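Local coordinates for translation initiation factor eif-2b-like protein (Chaetomium thermophilum, PDB 4ZEO), which forms the delta subunit of eIF2B, the guanine nucleotide exchange factor for eIF2, and so probably acts in translation initiation, at residues A[280-286]-A[306-312]. Residues are numbered along the deposited sequence; the frame is centred on the assembly and turned at random.
Sequences INDGDTI and GKSFNVT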
loop_
_atom_site.group_PDB
_atom_site.type_symbol
_atom_site.label_atom_id
_atom_site.label_comp_id
_atom_site.label_asym_id
_atom_site.label_seq_id
_atom_site.Cartn_x
_atom_site.Cartn_y
_atom_site.Cartn_z
ATOM N N ILE A 280 -14.996 10.958 -9.887
ATOM C CA ILE A 280 -15.089 10.798 -11.327
ATOM C C ILE A 280 -16.501 11.029 -11.835
ATOM O O ILE A 280 -17.455 10.528 -11.273
ATOM C CB ILE A 280 -14.562 9.430 -11.747
ATOM C CG1 ILE A 280 -13.095 9.328 -11.321
ATOM C CG2 ILE A 280 -14.709 9.229 -13.256
ATOM C CD1 ILE A 280 -12.481 8.014 -11.569
ATOM N N ASN A 281 -16.617 11.804 -12.907
ATOM C CA ASN A 281 -17.916 12.191 -13.444
ATOM C C ASN A 281 -17.966 11.939 -14.930
ATOM O O ASN A 281 -16.924 11.773 -15.555
ATOM C CB ASN A 281 -18.170 13.668 -13.176
ATOM C CG ASN A 281 -18.322 13.970 -11.713
ATOM O OD1 ASN A 281 -19.185 13.423 -11.033
ATOM N ND2 ASN A 281 -17.411 14.781 -11.196
ATOM N N ASP A 282 -19.163 11.954 -15.505
ATOM C CA ASP A 282 -19.303 11.688 -16.934
ATOM C C ASP A 282 -18.587 12.763 -17.744
ATOM O O ASP A 282 -18.740 13.957 -17.483
ATOM C CB ASP A 282 -20.775 11.645 -17.335
ATOM C CG ASP A 282 -21.314 10.245 -17.406
ATOM O OD1 ASP A 282 -20.518 9.328 -17.666
ATOM O OD2 ASP A 282 -22.533 10.060 -17.221
ATOM N N GLY A 283 -17.820 12.328 -18.738
ATOM C CA GLY A 283 -17.061 13.236 -19.583
ATOM C C GLY A 283 -15.683 13.629 -19.064
ATOM O O GLY A 283 -15.002 14.435 -19.683
ATOM N N ASP A 284 -15.266 13.059 -17.938
ATOM C CA ASP A 284 -13.954 13.377 -17.362
ATOM C C ASP A 284 -12.822 12.766 -18.171
ATOM O O ASP A 284 -12.976 11.735 -18.836
ATOM C CB ASP A 284 -13.847 12.863 -15.908
ATOM C CG ASP A 284 -14.446 13.817 -14.879
ATOM O OD1 ASP A 284 -14.408 13.482 -13.669
ATOM O OD2 ASP A 284 -14.981 14.880 -15.265
ATOM N N THR A 285 -11.663 13.396 -18.092
ATOM C CA THR A 285 -10.457 12.761 -18.573
ATOM C C THR A 285 -9.543 12.561 -17.398
ATOM O O THR A 285 -9.238 13.480 -16.664
ATOM C CB THR A 285 -9.745 13.554 -19.670
ATOM O OG1 THR A 285 -10.667 13.821 -20.743
ATOM C CG2 THR A 285 -8.587 12.734 -20.210
ATOM N N ILE A 286 -9.129 11.329 -17.216
ATOM C CA ILE A 286 -8.295 10.948 -16.094
ATOM C C ILE A 286 -6.892 10.629 -16.564
ATOM O O ILE A 286 -6.723 9.962 -17.584
ATOM C CB ILE A 286 -8.858 9.707 -15.355
ATOM C CG1 ILE A 286 -10.363 9.866 -15.097
ATOM C CG2 ILE A 286 -8.084 9.468 -14.087
ATOM C CD1 ILE A 286 -10.682 10.879 -14.031
ATOM N N GLY A 306 -21.407 3.065 -14.228
ATOM C CA GLY A 306 -22.045 3.494 -15.463
ATOM C C GLY A 306 -21.446 4.757 -16.056
ATOM O O GLY A 306 -21.929 5.263 -17.060
ATOM N N LYS A 307 -20.386 5.264 -15.440
ATOM C CA LYS A 307 -19.760 6.499 -15.892
ATOM C C LYS A 307 -18.940 6.298 -17.155
ATOM O O LYS A 307 -18.297 5.274 -17.347
ATOM C CB LYS A 307 -18.893 7.072 -14.771
ATOM C CG LYS A 307 -19.705 7.284 -13.502
ATOM C CD LYS A 307 -18.901 7.918 -12.436
ATOM C CE LYS A 307 -19.628 7.910 -11.119
ATOM N NZ LYS A 307 -18.928 8.787 -10.141
ATOM N N SER A 308 -18.983 7.294 -18.024
ATOM C CA SER A 308 -18.209 7.273 -19.252
ATOM C C SER A 308 -17.138 8.352 -19.202
ATOM O O SER A 308 -17.421 9.539 -19.036
ATOM C CB SER A 308 -19.121 7.465 -20.458
ATOM O OG SER A 308 -19.625 8.785 -20.504
ATOM N N PHE A 309 -15.893 7.918 -19.328
ATOM C CA PHE A 309 -14.770 8.809 -19.138
ATOM C C PHE A 309 -13.571 8.285 -19.903
ATOM O O PHE A 309 -13.552 7.137 -20.350
ATOM C CB PHE A 309 -14.451 8.956 -17.651
ATOM C CG PHE A 309 -14.268 7.645 -16.931
ATOM C CD1 PHE A 309 -15.348 6.966 -16.403
ATOM C CD2 PHE A 309 -13.002 7.103 -16.756
ATOM C CE1 PHE A 309 -15.175 5.766 -15.749
ATOM C CE2 PHE A 309 -12.832 5.896 -16.094
ATOM C CZ PHE A 309 -13.920 5.238 -15.594
ATOM N N ASN A 310 -12.581 9.146 -20.058
ATOM C CA ASN A 310 -11.368 8.809 -20.770
ATOM C C ASN A 310 -10.219 8.651 -19.816
ATOM O O ASN A 310 -10.165 9.314 -18.777
ATOM C CB ASN A 310 -11.053 9.874 -21.802
ATOM C CG ASN A 310 -12.024 9.852 -22.962
ATOM O OD1 ASN A 310 -12.413 8.790 -23.441
ATOM N ND2 ASN A 310 -12.404 11.026 -23.435
ATOM N N VAL A 311 -9.323 7.729 -20.132
ATOM C CA VAL A 311 -8.138 7.549 -19.311
ATOM C C VAL A 311 -6.870 7.647 -20.139
ATOM O O VAL A 311 -6.761 7.055 -21.217
ATOM C CB VAL A 311 -8.190 6.205 -18.555
ATOM C CG1 VAL A 311 -6.898 5.956 -17.824
ATOM C CG2 VAL A 311 -9.369 6.200 -17.592
ATOM N N THR A 312 -5.926 8.429 -19.642
ATOM C CA THR A 312 -4.612 8.502 -20.232
ATOM C C THR A 312 -3.669 7.791 -19.292
ATOM O O THR A 312 -3.594 8.114 -18.114
ATOM C CB THR A 312 -4.150 9.967 -20.473
ATOM O OG1 THR A 312 -4.938 10.551 -21.514
ATOM C CG2 THR A 312 -2.676 10.019 -20.888
HETATM O O HOH W 1 -19.926 10.990 -9.028
#
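Ile280 lays its CG2 methyl over one face of the Phe309 ring, 4.1 Å from the centroid and displaced toward the rim, a CH-pi contact. That methyl lies anti to the Ile280 backbone N, with CG1 beside it (chi1 -60°). Ile286 reaches the same ring obliquely, CG1 to Phe309 CD2 at 4.2 Å, and its CB meets Val311 CG2. Leu299 of helix 293-304 packs against both Ile280 and Phe309, as expected in a beta-alpha-beta crossover. The bridges Thr285–Asn310 and Ile286–Val311 are parallel, making these neighbouring strands of the Rossmann-like sheet; Ile286 N to Asn310 O (2.8 Å) and Thr312 N to Ile286 O (2.7 Å) connect them. A type II turn from Asn281 to Asp284 directs Gly283 N to Ser308 O (2.8 Å). Asp282 OD1 accepts twice: Ser308 N arrives nearly along the C-O axis at 2.6 Å, Ser308 OG from above the carboxylate plane at 3.0 Å. At the polar edge, extended Lys307 hydrogen-bonds through NZ to Ile280 O (2.5 Å), nearly in line with C=O, and to a water; Ala277 O is another acceptor. A methionine here would probably leave both carbonyls without this donor and helix 246-277 less firmly tied to segment 306-312.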